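Local coordinates for Thiol:disulfide interchange protein DsbL (Escherichia coli, PDB 3C7M) that introduces disulfide bonds into other periplasmic proteins, working with DsbI as a redox pair that forms an essential disulfide in the arylsulfate sulfotransferase AssT, at residues Y166-K171 and R190-K195. Residues are numbered along the deposited sequence; the frame is centred on the assembly and turned at random.
Sequences YVVNGK and RELASK
In the thioredoxin fold of DsbL, the C-terminal helix 182-193 packs against one face of the central sheet, and this contact joins its C-terminal part to the end of strand 165-168 and the type I' beta-hairpin turn leading to strand 172-174; here Val168 meets Leu192 and Ala193. With Val168 CG1 anti to the backbone N, that methyl reaches the helix backbone, Val168 CG1 lying 3.8 Å from Ala193 N. It also sits against Ala193 CB and Leu192 CB. Val168 CG2 takes Leu192 CB as well and meets Leu192 CD1 at 3.9 Å. The Val168 and Leu192 side chains cross at about a right angle, so their contact is confined to Val168 CB and its methyls against Leu192 CB and CD1. Leu192 also packs on Tyr172 and Ile174 of the neighbouring strand 172-174, and Val168 on Leu21 of strand 20-25, which places the pair in the layer between helix and sheet.

No direct hydrogen bond crosses between the segments; water supplies the polar link. The turn is closed by Lys171 N bonding to Val168 O at 3.1 Å, and its central residues have the backbone angles of type I': Asn169 at phi 55°, psi 31°, and Gly170 at phi 71°. The Asn169 amide is held at both ends: OD1 accepts from Thr20 N, while Asn169 ND2 lies 3.8 Å from Ala193 CA. Both hydrogens of that nitrogen can be used, since ND2 donates to two separate waters. One water passes a hydrogen bond on to Ala193 O. The other lies 2.9 Å from Asn169 ND2 and donates twice, bridging the amide to the Leu192 carbonyl and to Lys195 O of the chain's C-terminal carboxylate.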
ATOM      1  N   TYR A 166      -2.437   0.388   8.976  1.00  9.15           N
ATOM      2  CA  TYR A 166      -2.588  -1.062   8.884  1.00  9.33           C
ATOM      3  C   TYR A 166      -3.918  -1.470   9.490  1.00  9.51           C
ATOM      4  O   TYR A 166      -4.176  -1.204  10.668  1.00  9.83           O
ATOM      5  CB  TYR A 166      -1.456  -1.782   9.606  1.00  9.93           C
ATOM      6  CG  TYR A 166      -0.080  -1.530   9.039  1.00  9.89           C
ATOM      7  CD1 TYR A 166       0.696  -0.469   9.502  1.00 10.45           C
ATOM      8  CD2 TYR A 166       0.469  -2.379   8.070  1.00 10.41           C
ATOM      9  CE1 TYR A 166       1.985  -0.245   9.007  1.00 11.17           C
ATOM     10  CE2 TYR A 166       1.763  -2.162   7.574  1.00 10.91           C
ATOM     11  CZ  TYR A 166       2.509  -1.093   8.051  1.00 10.98           C
ATOM     12  OH  TYR A 166       3.782  -0.840   7.575  1.00 12.77           O
ATOM     13  N   VAL A 167      -4.746  -2.103   8.669  1.00  8.81           N
ATOM     14  CA  VAL A 167      -6.111  -2.467   9.036  1.00  9.25           C
ATOM     15  C   VAL A 167      -6.311  -3.980   8.918  1.00  9.56           C
ATOM     16  O   VAL A 167      -5.981  -4.584   7.897  1.00  9.30           O
ATOM     17  CB  VAL A 167      -7.138  -1.734   8.134  1.00  9.07           C
ATOM     18  CG1 VAL A 167      -8.567  -2.128   8.511  1.00 10.12           C
ATOM     19  CG2 VAL A 167      -6.966  -0.209   8.232  1.00  9.69           C
ATOM     20  N   VAL A 168      -6.854  -4.586   9.968  1.00  9.65           N
ATOM     21  CA  VAL A 168      -7.127  -6.016   9.969  1.00 10.43           C
ATOM     22  C   VAL A 168      -8.604  -6.259   9.715  1.00 10.73           C
ATOM     23  O   VAL A 168      -9.462  -5.714  10.427  1.00 10.57           O
ATOM     24  CB  VAL A 168      -6.716  -6.667  11.316  1.00 10.28           C
ATOM     25  CG1 VAL A 168      -6.964  -8.169  11.292  1.00 10.82           C
ATOM     26  CG2 VAL A 168      -5.251  -6.384  11.618  1.00 10.84           C
ATOM     27  N   ASN A 169      -8.879  -7.064   8.689  1.00 11.19           N
ATOM     28  CA  ASN A 169     -10.238  -7.477   8.308  1.00 11.94           C
ATOM     29  C   ASN A 169     -11.201  -6.326   8.048  1.00 12.40           C
ATOM     30  O   ASN A 169     -12.414  -6.441   8.272  1.00 13.33           O
ATOM     31  CB  ASN A 169     -10.798  -8.480   9.322  1.00 12.02           C
ATOM     32  CG  ASN A 169     -10.048  -9.786   9.291  1.00 13.27           C
ATOM     33  OD1 ASN A 169      -9.335 -10.077   8.329  1.00 12.70           O
ATOM     34  ND2 ASN A 169     -10.201 -10.584  10.340  1.00 13.75           N
ATOM     35  N   GLY A 170     -10.642  -5.219   7.566  1.00 12.29           N
ATOM     36  CA  GLY A 170     -11.407  -4.013   7.259  1.00 12.68           C
ATOM     37  C   GLY A 170     -11.941  -3.247   8.455  1.00 13.21           C
ATOM     38  O   GLY A 170     -12.576  -2.218   8.282  1.00 13.39           O
ATOM     39  N   LYS A 171     -11.649  -3.710   9.673  1.00 13.18           N
ATOM     40  CA  LYS A 171     -12.334  -3.218  10.873  1.00 14.32           C
ATOM     41  C   LYS A 171     -11.406  -2.634  11.933  1.00 13.69           C
ATOM     42  O   LYS A 171     -11.733  -1.635  12.580  1.00 13.81           O
ATOM     43  CB  LYS A 171     -13.189  -4.343  11.476  1.00 14.33           C
ATOM     44  CG  LYS A 171     -13.895  -4.012  12.783  1.00 16.64           C
ATOM     45  CD  LYS A 171     -14.887  -5.101  13.153  1.00 16.30           C
ATOM     46  CE  LYS A 171     -15.610  -4.770  14.451  0.50 17.51           C
ATOM     47  NZ  LYS A 171     -16.600  -5.825  14.794  0.50 17.68           N
ATOM     48  N   ARG A 190      -2.627 -11.062  14.801  0.70 12.70           N
ATOM     49  CA  ARG A 190      -3.254 -12.351  15.084  0.70 13.66           C
ATOM     50  C   ARG A 190      -4.409 -12.228  16.054  0.70 14.04           C
ATOM     51  O   ARG A 190      -5.452 -12.856  15.854  0.70 14.30           O
ATOM     52  CB  ARG A 190      -2.229 -13.351  15.609  0.70 13.90           C
ATOM     53  CG  ARG A 190      -1.248 -13.711  14.553  0.70 15.13           C
ATOM     54  CD  ARG A 190      -0.606 -15.035  14.789  0.70 15.15           C
ATOM     55  NE  ARG A 190       0.099 -15.409  13.576  0.70 14.01           N
ATOM     56  CZ  ARG A 190      -0.383 -16.227  12.651  0.70 13.49           C
ATOM     57  NH1 ARG A 190      -1.571 -16.806  12.812  0.70 13.48           N
ATOM     58  NH2 ARG A 190       0.338 -16.479  11.571  0.70 14.21           N
ATOM     59  N   GLU A 191      -4.218 -11.419  17.093  1.00 14.09           N
ATOM     60  CA  GLU A 191      -5.276 -11.166  18.088  1.00 15.10           C
ATOM     61  C   GLU A 191      -6.486 -10.520  17.408  1.00 15.38           C
ATOM     62  O   GLU A 191      -7.625 -10.953  17.603  1.00 15.85           O
ATOM     63  CB  GLU A 191      -4.777 -10.284  19.233  1.00 15.86           C
ATOM     64  CG  GLU A 191      -5.910  -9.823  20.168  1.00 17.88           C
ATOM     65  CD  GLU A 191      -5.445  -9.385  21.546  0.50 19.66           C
ATOM     66  OE1 GLU A 191      -4.224  -9.362  21.803  0.50 20.60           O
ATOM     67  OE2 GLU A 191      -6.320  -9.064  22.381  0.50 21.46           O
ATOM     68  N   LEU A 192      -6.224  -9.514  16.580  1.00 15.18           N
ATOM     69  CA  LEU A 192      -7.293  -8.801  15.882  1.00 15.17           C
ATOM     70  C   LEU A 192      -8.034  -9.684  14.893  1.00 15.85           C
ATOM     71  O   LEU A 192      -9.259  -9.570  14.748  1.00 16.33           O
ATOM     72  CB  LEU A 192      -6.743  -7.552  15.179  1.00 14.63           C
ATOM     73  CG  LEU A 192      -6.216  -6.460  16.118  1.00 14.03           C
ATOM     74  CD1 LEU A 192      -5.597  -5.303  15.339  1.00 13.15           C
ATOM     75  CD2 LEU A 192      -7.320  -5.969  17.065  1.00 13.79           C
ATOM     76  N   ALA A 193      -7.295 -10.568  14.225  1.00 16.43           N
ATOM     77  CA  ALA A 193      -7.859 -11.457  13.210  1.00 17.92           C
ATOM     78  C   ALA A 193      -8.715 -12.571  13.811  1.00 19.47           C
ATOM     79  O   ALA A 193      -9.505 -13.198  13.097  1.00 19.56           O
ATOM     80  CB  ALA A 193      -6.757 -12.047  12.343  1.00 17.64           C
ATOM     81  N   SER A 194      -8.542 -12.805  15.112  1.00 20.65           N
ATOM     82  CA  SER A 194      -9.301 -13.830  15.832  0.70 21.87           C
ATOM     83  C   SER A 194     -10.624 -13.280  16.367  1.00 22.36           C
ATOM     84  O   SER A 194     -11.463 -14.037  16.863  1.00 22.93           O
ATOM     85  CB  SER A 194      -8.468 -14.412  16.977  0.70 21.71           C
ATOM     86  OG  SER A 194      -8.366 -13.496  18.054  0.70 22.68           O
ATOM     87  N   LYS A 195     -10.805 -11.964  16.268  1.00 23.18           N
ATOM     88  CA  LYS A 195     -12.026 -11.309  16.741  1.00 24.12           C
ATOM     89  C   LYS A 195     -13.189 -11.530  15.773  1.00 24.74           C
ATOM     90  O   LYS A 195     -12.998 -11.596  14.551  1.00 25.39           O
ATOM     91  CB  LYS A 195     -11.794  -9.810  16.958  1.00 24.22           C
ATOM     92  CG  LYS A 195     -10.854  -9.470  18.108  1.00 24.54           C
ATOM     93  CD  LYS A 195     -10.880  -7.977  18.410  1.00 25.88           C
ATOM     94  CE  LYS A 195      -9.827  -7.576  19.441  1.00 27.11           C
ATOM     95  NZ  LYS A 195     -10.101  -8.092  20.820  1.00 28.05           N
TER
HETATM   96  O   HOH W   1      -9.757 -13.537  10.434  1.00 18.89           O
HETATM   97  O   HOH W   2     -11.336  -9.889  12.951  1.00 19.33           O
HETATM   98  O   HOH W   3     -14.948  -8.783  14.043  1.00 41.84           O